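PDB 3ORQ: N5-Carboxyaminoimidazole ribonucleotide synthetase from Staphylococcus aureus subsp. aureus, which catalyses the ATP-dependent carboxylation of 5-aminoimidazole ribonucleotide with bicarbonate, giving N5-carboxyaminoimidazole ribonucleotide in purine biosynthesis. Local coordinates for residues Met26-Tyr36 with Phe291-Gln301. Numbering follows the deposited sequence. Where two conformers were deposited one is given.
Sequences MMAQSAQKMGY and FDTHILAVTGQ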
HETATM    1  N   MSE A  26       1.734  -7.399   5.757  1.00  2.00           N
HETATM    2  CA  MSE A  26       1.173  -6.878   4.526  1.00  2.00           C
HETATM    3  C   MSE A  26      -0.372  -7.072   4.436  1.00  2.00           C
HETATM    4  O   MSE A  26      -1.080  -6.234   3.857  1.00  2.00           O
HETATM    5  CB  MSE A  26       1.923  -7.491   3.360  1.00  3.45           C
HETATM    6  CG  MSE A  26       3.400  -7.056   3.301  1.00  2.00           C
HETATM    7 SE   MSE A  26       4.328  -7.783   1.710  0.82  6.26          SE
HETATM    8  CE  MSE A  26       4.908  -9.435   2.456  1.00  2.00           C
HETATM    9  N   MSE A  27      -0.884  -8.158   5.014  1.00  2.00           N
HETATM   10  CA  MSE A  27      -2.317  -8.368   5.135  1.00  2.00           C
HETATM   11  C   MSE A  27      -2.890  -7.240   5.969  1.00  2.00           C
HETATM   12  O   MSE A  27      -3.953  -6.716   5.629  1.00  2.10           O
HETATM   13  CB  MSE A  27      -2.618  -9.664   5.919  1.00  2.01           C
HETATM   14  CG  MSE A  27      -2.473 -10.994   5.156  1.00  4.69           C
HETATM   15 SE   MSE A  27      -2.973 -12.514   6.294  0.81  4.34          SE
HETATM   16  CE  MSE A  27      -2.467 -13.960   5.109  1.00  8.14           C
ATOM     17  N   ALA A  28      -2.226  -6.920   7.091  1.00  2.00           N
ATOM     18  CA  ALA A  28      -2.742  -5.909   8.033  1.00  2.66           C
ATOM     19  C   ALA A  28      -2.723  -4.497   7.423  1.00  3.26           C
ATOM     20  O   ALA A  28      -3.654  -3.686   7.666  1.00  3.28           O
ATOM     21  CB  ALA A  28      -1.943  -5.929   9.380  1.00  2.00           C
ATOM     22  N   GLN A  29      -1.683  -4.206   6.621  1.00  2.00           N
ATOM     23  CA  GLN A  29      -1.645  -2.918   5.900  1.00  2.00           C
ATOM     24  C   GLN A  29      -2.792  -2.777   4.915  1.00  2.00           C
ATOM     25  O   GLN A  29      -3.420  -1.716   4.848  1.00  2.00           O
ATOM     26  CB  GLN A  29      -0.296  -2.677   5.233  1.00  2.16           C
ATOM     27  CG  GLN A  29       0.816  -2.474   6.304  1.00  8.28           C
ATOM     28  CD  GLN A  29       2.124  -1.908   5.726  1.00 11.30           C
ATOM     29  OE1 GLN A  29       2.299  -0.716   5.695  1.00  6.04           O
ATOM     30  NE2 GLN A  29       3.008  -2.781   5.214  1.00 14.40           N
ATOM     31  N   SER A  30      -3.119  -3.844   4.181  1.00  2.30           N
ATOM     32  CA  SER A  30      -4.305  -3.792   3.324  1.00  2.74           C
ATOM     33  C   SER A  30      -5.591  -3.633   4.139  1.00  2.00           C
ATOM     34  O   SER A  30      -6.473  -2.838   3.785  1.00  2.00           O
ATOM     35  CB  SER A  30      -4.462  -5.045   2.443  1.00  3.71           C
ATOM     36  OG  SER A  30      -3.507  -4.989   1.409  1.00 11.35           O
ATOM     37  N   ALA A  31      -5.714  -4.420   5.189  1.00  2.00           N
ATOM     38  CA  ALA A  31      -6.900  -4.369   6.023  1.00  2.00           C
ATOM     39  C   ALA A  31      -7.103  -2.963   6.585  1.00  2.00           C
ATOM     40  O   ALA A  31      -8.228  -2.460   6.570  1.00  2.00           O
ATOM     41  CB  ALA A  31      -6.798  -5.375   7.146  1.00  2.00           C
ATOM     42  N   GLN A  32      -6.034  -2.316   7.085  1.00  2.00           N
ATOM     43  CA  GLN A  32      -6.212  -0.959   7.674  1.00  2.00           C
ATOM     44  C   GLN A  32      -6.567   0.087   6.615  1.00  2.00           C
ATOM     45  O   GLN A  32      -7.467   0.913   6.799  1.00  2.00           O
ATOM     46  CB  GLN A  32      -4.982  -0.562   8.486  1.00  2.00           C
ATOM     47  CG  GLN A  32      -4.980  -1.246   9.878  1.00  2.00           C
ATOM     48  CD  GLN A  32      -4.309  -0.410  10.884  1.00  2.30           C
ATOM     49  OE1 GLN A  32      -4.646   0.778  11.037  1.00  4.71           O
ATOM     50  NE2 GLN A  32      -3.325  -0.980  11.586  1.00  2.00           N
ATOM     51  N   LYS A  33      -5.892   0.037   5.469  1.00  2.00           N
ATOM     52  CA  LYS A  33      -6.298   0.834   4.316  1.00  2.00           C
ATOM     53  C   LYS A  33      -7.837   0.741   3.988  1.00  2.00           C
ATOM     54  O   LYS A  33      -8.455   1.744   3.716  1.00  2.00           O
ATOM     55  CB  LYS A  33      -5.524   0.374   3.080  1.00  2.00           C
ATOM     56  CG  LYS A  33      -6.055   0.993   1.773  1.00  2.00           C
ATOM     57  CD  LYS A  33      -5.239   0.480   0.624  1.00  5.52           C
ATOM     58  CE  LYS A  33      -5.453  -1.028   0.417  1.00  9.88           C
ATOM     59  NZ  LYS A  33      -4.735  -1.494  -0.792  1.00  7.95           N
HETATM   60  N   MSE A  34      -8.397  -0.467   3.986  0.51  2.00           N
HETATM   61  CA  MSE A  34      -9.832  -0.690   3.719  0.51  2.00           C
HETATM   62  C   MSE A  34     -10.737  -0.379   4.911  0.51  2.00           C
HETATM   63  O   MSE A  34     -11.962  -0.495   4.808  0.51  2.33           O
HETATM   64  CB  MSE A  34     -10.080  -2.143   3.273  0.51  2.00           C
HETATM   65  CG  MSE A  34      -9.641  -2.419   1.852  0.51  2.00           C
HETATM   66 SE   MSE A  34      -9.725  -4.313   1.348  0.51 19.14          SE
HETATM   67  CE  MSE A  34      -8.589  -4.100  -0.239  0.51  2.00           C
ATOM     68  N   GLY A  35     -10.149  -0.025   6.046  1.00  2.00           N
ATOM     69  CA  GLY A  35     -10.962   0.367   7.214  1.00  2.00           C
ATOM     70  C   GLY A  35     -11.396  -0.772   8.145  1.00  2.33           C
ATOM     71  O   GLY A  35     -12.363  -0.611   8.881  1.00  2.03           O
ATOM     72  N   TYR A  36     -10.685  -1.902   8.106  1.00  2.00           N
ATOM     73  CA  TYR A  36     -10.839  -2.977   9.094  1.00  2.00           C
ATOM     74  C   TYR A  36      -9.810  -2.801  10.225  1.00  2.00           C
ATOM     75  O   TYR A  36      -8.699  -2.299  10.006  1.00  2.34           O
ATOM     76  CB  TYR A  36     -10.645  -4.357   8.431  1.00  2.00           C
ATOM     77  CG  TYR A  36     -11.737  -4.637   7.434  1.00  2.00           C
ATOM     78  CD1 TYR A  36     -12.968  -5.092   7.860  1.00  2.00           C
ATOM     79  CD2 TYR A  36     -11.557  -4.393   6.079  1.00  2.00           C
ATOM     80  CE1 TYR A  36     -13.995  -5.313   6.976  1.00  2.00           C
ATOM     81  CE2 TYR A  36     -12.593  -4.612   5.167  1.00  2.00           C
ATOM     82  CZ  TYR A  36     -13.821  -5.048   5.641  1.00  2.00           C
ATOM     83  OH  TYR A  36     -14.870  -5.285   4.785  1.00  2.00           O
ATOM     84  N   PHE A 291      -2.707  -9.522  -1.256  1.00  2.00           N
ATOM     85  CA  PHE A 291      -3.219  -9.186   0.099  1.00  2.00           C
ATOM     86  C   PHE A 291      -4.569  -8.464   0.039  1.00  2.20           C
ATOM     87  O   PHE A 291      -5.444  -8.742   0.883  1.00  2.81           O
ATOM     88  CB  PHE A 291      -2.170  -8.361   0.898  1.00  2.00           C
ATOM     89  CG  PHE A 291      -0.847  -9.038   0.964  1.00  2.00           C
ATOM     90  CD1 PHE A 291      -0.666 -10.137   1.812  1.00  2.00           C
ATOM     91  CD2 PHE A 291       0.179  -8.695   0.053  1.00  2.00           C
ATOM     92  CE1 PHE A 291       0.551 -10.823   1.841  1.00  2.00           C
ATOM     93  CE2 PHE A 291       1.408  -9.373   0.072  1.00  2.00           C
ATOM     94  CZ  PHE A 291       1.599 -10.428   0.976  1.00  2.00           C
ATOM     95  N   ASP A 292      -4.756  -7.559  -0.944  1.00  2.00           N
ATOM     96  CA  ASP A 292      -6.046  -6.904  -1.085  1.00  2.00           C
ATOM     97  C   ASP A 292      -7.112  -7.974  -1.299  1.00  2.00           C
ATOM     98  O   ASP A 292      -8.107  -7.999  -0.587  1.00  2.00           O
ATOM     99  CB  ASP A 292      -6.076  -5.944  -2.280  1.00  2.00           C
ATOM    100  CG  ASP A 292      -5.061  -4.807  -2.164  1.00  5.23           C
ATOM    101  OD1 ASP A 292      -4.738  -4.342  -1.023  1.00  2.25           O
ATOM    102  OD2 ASP A 292      -4.553  -4.408  -3.250  1.00  7.95           O
ATOM    103  N   THR A 293      -6.920  -8.841  -2.283  1.00  2.00           N
ATOM    104  CA  THR A 293      -7.926  -9.867  -2.543  1.00  2.00           C
ATOM    105  C   THR A 293      -8.060 -10.838  -1.325  1.00  2.00           C
ATOM    106  O   THR A 293      -9.107 -11.362  -1.061  1.00  2.38           O
ATOM    107  CB  THR A 293      -7.635 -10.641  -3.828  1.00  2.00           C
ATOM    108  OG1 THR A 293      -6.320 -11.198  -3.751  1.00  2.00           O
ATOM    109  CG2 THR A 293      -7.697  -9.725  -5.035  1.00  2.00           C
ATOM    110  N   HIS A 294      -7.005 -11.038  -0.560  1.00  2.00           N
ATOM    111  CA  HIS A 294      -7.135 -11.912   0.589  1.00  2.65           C
ATOM    112  C   HIS A 294      -8.155 -11.343   1.564  1.00  2.00           C
ATOM    113  O   HIS A 294      -9.034 -12.070   2.059  1.00  2.74           O
ATOM    114  CB  HIS A 294      -5.793 -12.098   1.304  1.00  2.00           C
ATOM    115  CG  HIS A 294      -5.830 -13.154   2.372  1.00  2.22           C
ATOM    116  ND1 HIS A 294      -5.749 -14.499   2.086  1.00  3.00           N
ATOM    117  CD2 HIS A 294      -5.949 -13.070   3.718  1.00  2.00           C
ATOM    118  CE1 HIS A 294      -5.783 -15.198   3.202  1.00  2.00           C
ATOM    119  NE2 HIS A 294      -5.930 -14.361   4.209  1.00  2.00           N
ATOM    120  N   ILE A 295      -8.060 -10.038   1.825  1.00  2.00           N
ATOM    121  CA  ILE A 295      -8.986  -9.362   2.756  1.00  2.00           C
ATOM    122  C   ILE A 295     -10.400  -9.319   2.185  1.00  2.00           C
ATOM    123  O   ILE A 295     -11.403  -9.503   2.917  1.00  2.00           O
ATOM    124  CB  ILE A 295      -8.535  -7.908   3.000  1.00  2.00           C
ATOM    125  CG1 ILE A 295      -7.100  -7.887   3.542  1.00  2.00           C
ATOM    126  CG2 ILE A 295      -9.528  -7.192   3.980  1.00  2.00           C
ATOM    127  CD1 ILE A 295      -6.850  -8.839   4.785  1.00  2.00           C
ATOM    128  N   LEU A 296     -10.497  -9.049   0.888  1.00  2.00           N
ATOM    129  CA  LEU A 296     -11.805  -9.010   0.236  1.00  2.00           C
ATOM    130  C   LEU A 296     -12.509 -10.350   0.436  1.00  2.00           C
ATOM    131  O   LEU A 296     -13.676 -10.387   0.828  1.00  2.00           O
ATOM    132  CB  LEU A 296     -11.670  -8.683  -1.271  1.00  2.00           C
ATOM    133  CG  LEU A 296     -11.388  -7.230  -1.663  1.00  2.00           C
ATOM    134  CD1 LEU A 296     -11.156  -7.197  -3.151  1.00  2.00           C
ATOM    135  CD2 LEU A 296     -12.542  -6.255  -1.214  1.00  2.00           C
ATOM    136  N   ALA A 297     -11.769 -11.418   0.165  1.00  2.00           N
ATOM    137  CA  ALA A 297     -12.260 -12.799   0.239  1.00  2.00           C
ATOM    138  C   ALA A 297     -12.737 -13.159   1.632  1.00  2.00           C
ATOM    139  O   ALA A 297     -13.873 -13.536   1.877  1.00  3.42           O
ATOM    140  CB  ALA A 297     -11.139 -13.739  -0.172  1.00  2.00           C
ATOM    141  N   VAL A 298     -11.834 -12.979   2.563  1.00  2.34           N
ATOM    142  CA  VAL A 298     -12.029 -13.396   3.933  1.00  2.07           C
ATOM    143  C   VAL A 298     -13.145 -12.597   4.602  1.00  4.85           C
ATOM    144  O   VAL A 298     -13.841 -13.125   5.496  1.00  6.03           O
ATOM    145  CB  VAL A 298     -10.625 -13.299   4.582  1.00  4.84           C
ATOM    146  CG1 VAL A 298     -10.520 -12.380   5.782  1.00  2.00           C
ATOM    147  CG2 VAL A 298      -9.973 -14.658   4.649  1.00  2.00           C
ATOM    148  N   THR A 299     -13.337 -11.331   4.188  1.00  2.37           N
ATOM    149  CA  THR A 299     -14.414 -10.509   4.767  1.00  2.00           C
ATOM    150  C   THR A 299     -15.704 -10.707   3.970  1.00  2.56           C
ATOM    151  O   THR A 299     -16.730 -10.059   4.250  1.00  2.00           O
ATOM    152  CB  THR A 299     -14.057  -8.990   4.813  1.00  3.42           C
ATOM    153  OG1 THR A 299     -13.762  -8.513   3.473  1.00  2.00           O
ATOM    154  CG2 THR A 299     -12.817  -8.737   5.743  1.00  2.00           C
ATOM    155  N   GLY A 300     -15.651 -11.607   2.985  1.00  2.08           N
ATOM    156  CA  GLY A 300     -16.862 -12.050   2.268  1.00  3.76           C
ATOM    157  C   GLY A 300     -17.344 -11.062   1.194  1.00  5.49           C
ATOM    158  O   GLY A 300     -18.507 -11.105   0.830  1.00  4.84           O
ATOM    159  N   GLN A 301     -16.448 -10.188   0.700  1.00  4.02           N
ATOM    160  CA  GLN A 301     -16.793  -9.230  -0.361  1.00  5.98           C
ATOM    161  C   GLN A 301     -16.703  -9.888  -1.736  1.00  5.00           C
ATOM    162  O   GLN A 301     -16.130 -10.958  -1.878  1.00  8.33           O
ATOM    163  CB  GLN A 301     -15.842  -8.026  -0.345  1.00  5.34           C
ATOM    164  CG  GLN A 301     -15.566  -7.378   1.072  1.00  4.99           C
ATOM    165  CD  GLN A 301     -16.780  -6.817   1.663  1.00  9.78           C
ATOM    166  OE1 GLN A 301     -17.346  -5.856   1.145  1.00 16.71           O
ATOM    167  NE2 GLN A 301     -17.238  -7.419   2.750  1.00 15.55           N
TER
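The Phe291 ring carries Met26 CB over the centre of one face, 3.6 Å from its centroid. Met26, Met27 and Met34 are selenomethionines. Met26 SE lies oblique to the ring, 3.7 Å from Phe291 CE2, a Met-aromatic contact. The bend at chi3 (-89°) brings Met26 CE within 3.8 Å of Phe291 CZ. Met27 runs extended to the His294 ring, where its CE lies over the face toward the rim, 3.6 Å from His294 NE2. That nitrogen is hydrogen-bonded to Thr78. Thr299 CG2 lies over the Tyr36 ring, also off centre, while the Tyr36 hydroxyl is hydrogen-bonded to Leu9 O. Between the rings, Ile295 packs its CD1 against Ala31 CB and its CG2 against Met34 SE.

Asp292 OD1 accepts two bonds from opposite faces of its carboxylate. Ser30 OG donates to Asp292 OD1 at 2.8 Å. Lys33 NZ meets Asp292 OD1 at 2.9 Å, as a salt bridge. Asp292 OD2 takes the Ser289 amide.

The axes of segments 26-33 and 291-298 cross at -65°, with closest approach 8.6 Å. Gly35 and Gly300 each close a Schellman motif. Helix 22-33 of the preATP-grasp domain packs on helix 290-298, consistent with a junction between the Rossmann-like domain and the ATP-grasp part.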